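Local coordinates for hemolysin-related protein (Vibrio cholerae serotype O1, PDB 5V6F) that binds mannose-containing glycans through the second beta-prism lectin domain of RbmC, a biofilm protein, the part held in this chain, at residues Gln64-Glu69 with Lys86-Asp91. Residues are numbered along the deposited sequence; the frame is centred on the assembly and turned at random.
Sequences QLQSVE and KFTMKD
Phe87 meets both Leu65 and Val68 on the buried side of this strand pair. Leu65 CD1 lies at the edge of the ring, near its plane, 3.9 Å from Phe87 CD2, while Val68 CG1 approaches the same Phe87 CD2 obliquely at 3.8 Å, its side chain running beside the phenylalanine in the same direction. Met89 extends the cluster: bent at both chi2 (-56°) and chi3 (-71°), it folds back so that SD rests 4.0 Å from Leu65 CD1 and the terminal methyl packs against Gln64. Ile60 from strand 55-61, with Met25 and Leu27 from strand 24-29, also touches Phe87, so these residues join two sheets of the beta-prism in its interior. The side chain of Phe87 is about 13 Å from a bound mannose. The hairpin of strands 65-75 and 80-89 illustrates how a classic beta bulge is built into an antiparallel pair. At the bulge two residues of one strand, Gln66 and Ser67, stand opposite the single Thr88 of the other, whose carbonyl oxygen accepts a bond from each: from Gln66 N in the carbonyl plane at 2.8 Å and from Ser67 N, tilted out of it. Thr88 N returns a bond to Ser67 O, and Lys90 N closes the outer end on Gln64 O. Beyond the bulge, Glu69 and Lys86 exchange paired backbone bonds, and their extended side chains cross on the face shared with Ser67 and Thr88. Their charged ends stay apart, Glu69 OE1 lying 4.7 Å from Lys86 NZ; a water donates to Glu69 OE1 at 2.7 Å and weakly accepts from Lys86 NZ.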
ATOM      1  N   GLN A  64       6.819  -3.862  13.189  1.00  5.89           N
ATOM      2  CA  GLN A  64       6.871  -2.597  13.901  1.00  5.42           C
ATOM      3  C   GLN A  64       5.674  -1.705  13.588  1.00  5.01           C
ATOM      4  O   GLN A  64       5.568  -0.611  14.149  1.00  7.07           O
ATOM      5  CB  GLN A  64       8.188  -1.891  13.562  1.00  9.84           C
ATOM      6  CG  GLN A  64       9.409  -2.625  14.121  1.00 14.36           C
ATOM      7  CD  GLN A  64      10.680  -2.383  13.322  1.00 25.32           C
ATOM      8  OE1 GLN A  64      11.456  -3.307  13.075  1.00 31.08           O
ATOM      9  NE2 GLN A  64      10.900  -1.138  12.923  1.00 24.05           N
ATOM     10  N   LEU A  65       4.750  -2.164  12.747  1.00  3.91           N
ATOM     11  CA  LEU A  65       3.644  -1.329  12.296  1.00  4.08           C
ATOM     12  C   LEU A  65       2.532  -1.286  13.337  1.00  6.00           C
ATOM     13  O   LEU A  65       2.085  -2.327  13.831  1.00  8.82           O
ATOM     14  CB  LEU A  65       3.102  -1.853  10.964  1.00  5.86           C
ATOM     15  CG  LEU A  65       1.960  -1.073  10.317  1.00  6.53           C
ATOM     16  CD1 LEU A  65       2.393   0.350   9.976  1.00  5.01           C
ATOM     17  CD2 LEU A  65       1.472  -1.808   9.078  1.00  5.14           C
ATOM     18  N   GLN A  66       2.080  -0.076  13.665  1.00  4.16           N
ATOM     19  CA  GLN A  66       0.957   0.105  14.573  1.00  4.90           C
ATOM     20  C   GLN A  66      -0.351   0.341  13.827  1.00  6.60           C
ATOM     21  O   GLN A  66      -1.350  -0.319  14.119  1.00  6.02           O
ATOM     22  CB  GLN A  66       1.226   1.270  15.534  1.00  6.29           C
ATOM     23  CG  GLN A  66       0.062   1.563  16.478  1.00  9.53           C
ATOM     24  CD  GLN A  66       0.380   2.635  17.502  1.00 34.31           C
ATOM     25  OE1 GLN A  66       1.511   3.115  17.590  1.00 45.83           O
ATOM     26  NE2 GLN A  66      -0.623   3.018  18.284  1.00 48.47           N
ATOM     27  N   SER A  67      -0.360   1.252  12.856  1.00  4.21           N
ATOM     28  CA  SER A  67      -1.594   1.579  12.158  1.00  5.44           C
ATOM     29  C   SER A  67      -1.278   2.148  10.783  1.00  7.12           C
ATOM     30  O   SER A  67      -0.156   2.585  10.508  1.00  5.26           O
ATOM     31  CB  SER A  67      -2.428   2.581  12.959  1.00  6.30           C
ATOM     32  OG  SER A  67      -1.743   3.820  13.072  1.00  9.76           O
ATOM     33  N   VAL A  68      -2.295   2.143   9.924  1.00  5.77           N
ATOM     34  CA  VAL A  68      -2.211   2.765   8.611  1.00  4.17           C
ATOM     35  C   VAL A  68      -3.360   3.748   8.459  1.00  6.14           C
ATOM     36  O   VAL A  68      -4.448   3.562   9.012  1.00  6.40           O
ATOM     37  CB  VAL A  68      -2.233   1.733   7.461  1.00  4.73           C
ATOM     38  CG1 VAL A  68      -0.976   0.876   7.492  1.00  6.31           C
ATOM     39  CG2 VAL A  68      -3.487   0.859   7.534  1.00  8.13           C
ATOM     40  N   GLU A  69      -3.094   4.808   7.704  1.00  3.80           N
ATOM     41  CA  GLU A  69      -4.094   5.779   7.279  1.00  4.77           C
ATOM     42  C   GLU A  69      -3.979   5.835   5.764  1.00  2.64           C
ATOM     43  O   GLU A  69      -2.983   6.341   5.238  1.00  5.04           O
ATOM     44  CB  GLU A  69      -3.838   7.141   7.921  1.00  5.15           C
ATOM     45  CG  GLU A  69      -4.878   8.203   7.661  1.00  7.33           C
ATOM     46  CD  GLU A  69      -4.552   9.493   8.389  1.00 11.98           C
ATOM     47  OE1 GLU A  69      -3.800  10.320   7.834  1.00 17.63           O
ATOM     48  OE2 GLU A  69      -5.025   9.666   9.532  1.00 18.81           O
ATOM     49  N   LYS A  86      -0.127   6.512   5.072  1.00  3.88           N
ATOM     50  CA  LYS A  86       0.647   6.929   6.230  1.00  3.84           C
ATOM     51  C   LYS A  86       0.801   5.730   7.160  1.00  4.75           C
ATOM     52  O   LYS A  86      -0.196   5.181   7.640  1.00  3.91           O
ATOM     53  CB  LYS A  86      -0.029   8.091   6.952  1.00  4.98           C
ATOM     54  CG  LYS A  86       0.701   8.558   8.193  1.00  4.78           C
ATOM     55  CD  LYS A  86      -0.051   9.682   8.879  1.00 11.76           C
ATOM     56  CE  LYS A  86       0.484   9.932  10.270  1.00 11.57           C
ATOM     57  NZ  LYS A  86      -0.347  10.932  11.002  1.00 20.67           N
ATOM     58  N   PHE A  87       2.044   5.322   7.393  1.00  5.39           N
ATOM     59  CA  PHE A  87       2.364   4.219   8.289  1.00  6.04           C
ATOM     60  C   PHE A  87       2.826   4.792   9.625  1.00  2.52           C
ATOM     61  O   PHE A  87       3.813   5.531   9.671  1.00  5.60           O
ATOM     62  CB  PHE A  87       3.461   3.332   7.698  1.00  4.94           C
ATOM     63  CG  PHE A  87       3.127   2.738   6.352  1.00  4.66           C
ATOM     64  CD1 PHE A  87       3.414   3.424   5.185  1.00  4.48           C
ATOM     65  CD2 PHE A  87       2.575   1.472   6.255  1.00  5.38           C
ATOM     66  CE1 PHE A  87       3.131   2.866   3.946  1.00  6.33           C
ATOM     67  CE2 PHE A  87       2.285   0.910   5.018  1.00  5.78           C
ATOM     68  CZ  PHE A  87       2.569   1.605   3.867  1.00  6.79           C
ATOM     69  N   THR A  88       2.118   4.457  10.702  1.00  3.17           N
ATOM     70  CA  THR A  88       2.524   4.820  12.054  1.00  2.63           C
ATOM     71  C   THR A  88       3.088   3.585  12.743  1.00  5.00           C
ATOM     72  O   THR A  88       2.446   2.527  12.755  1.00  4.78           O
ATOM     73  CB  THR A  88       1.353   5.397  12.858  1.00  5.09           C
ATOM     74  OG1 THR A  88       0.873   6.588  12.224  1.00  6.06           O
ATOM     75  CG2 THR A  88       1.784   5.749  14.274  1.00  7.63           C
ATOM     76  N   MET A  89       4.285   3.720  13.307  1.00  4.73           N
ATOM     77  CA  MET A  89       5.012   2.599  13.885  1.00  4.34           C
ATOM     78  C   MET A  89       4.858   2.588  15.407  1.00  5.50           C
ATOM     79  O   MET A  89       4.429   3.567  16.022  1.00  5.51           O
ATOM     80  CB  MET A  89       6.493   2.673  13.495  1.00  4.42           C
ATOM     81  CG  MET A  89       6.741   3.109  12.057  1.00 10.92           C
ATOM     82  SD  MET A  89       5.906   2.071  10.842  1.00  7.99           S
ATOM     83  CE  MET A  89       6.873   0.565  10.969  1.00 11.54           C
ATOM     84  N   LYS A  90       5.217   1.457  16.021  1.00  5.97           N
ATOM     85  CA  LYS A  90       5.054   1.330  17.465  1.00  6.46           C
ATOM     86  C   LYS A  90       5.985   2.255  18.233  1.00  7.61           C
ATOM     87  O   LYS A  90       5.743   2.507  19.416  1.00  7.37           O
ATOM     88  CB  LYS A  90       5.287  -0.112  17.929  1.00  8.29           C
ATOM     89  CG  LYS A  90       4.396  -1.155  17.284  1.00  8.19           C
ATOM     90  CD  LYS A  90       4.844  -2.586  17.597  1.00 12.03           C
ATOM     91  CE  LYS A  90       3.885  -3.610  17.000  1.00 26.10           C
ATOM     92  NZ  LYS A  90       4.094  -4.969  17.577  1.00 45.76           N
ATOM     93  N   ASP A  91       7.043   2.759  17.605  1.00  3.98           N
ATOM     94  CA  ASP A  91       7.887   3.734  18.280  1.00  4.49           C
ATOM     95  C   ASP A  91       7.271   5.129  18.281  1.00  7.01           C
ATOM     96  O   ASP A  91       7.821   6.033  18.916  1.00  6.58           O
ATOM     97  CB  ASP A  91       9.292   3.760  17.657  1.00  5.12           C
ATOM     98  CG  ASP A  91       9.307   4.253  16.216  1.00  7.09           C
ATOM     99  OD1 ASP A  91       8.243   4.621  15.676  1.00  6.67           O
ATOM    100  OD2 ASP A  91      10.406   4.270  15.619  1.00  8.72           O
TER
HETATM  101  O   HOH W   1      -2.753  12.387   9.258  1.00 27.09           O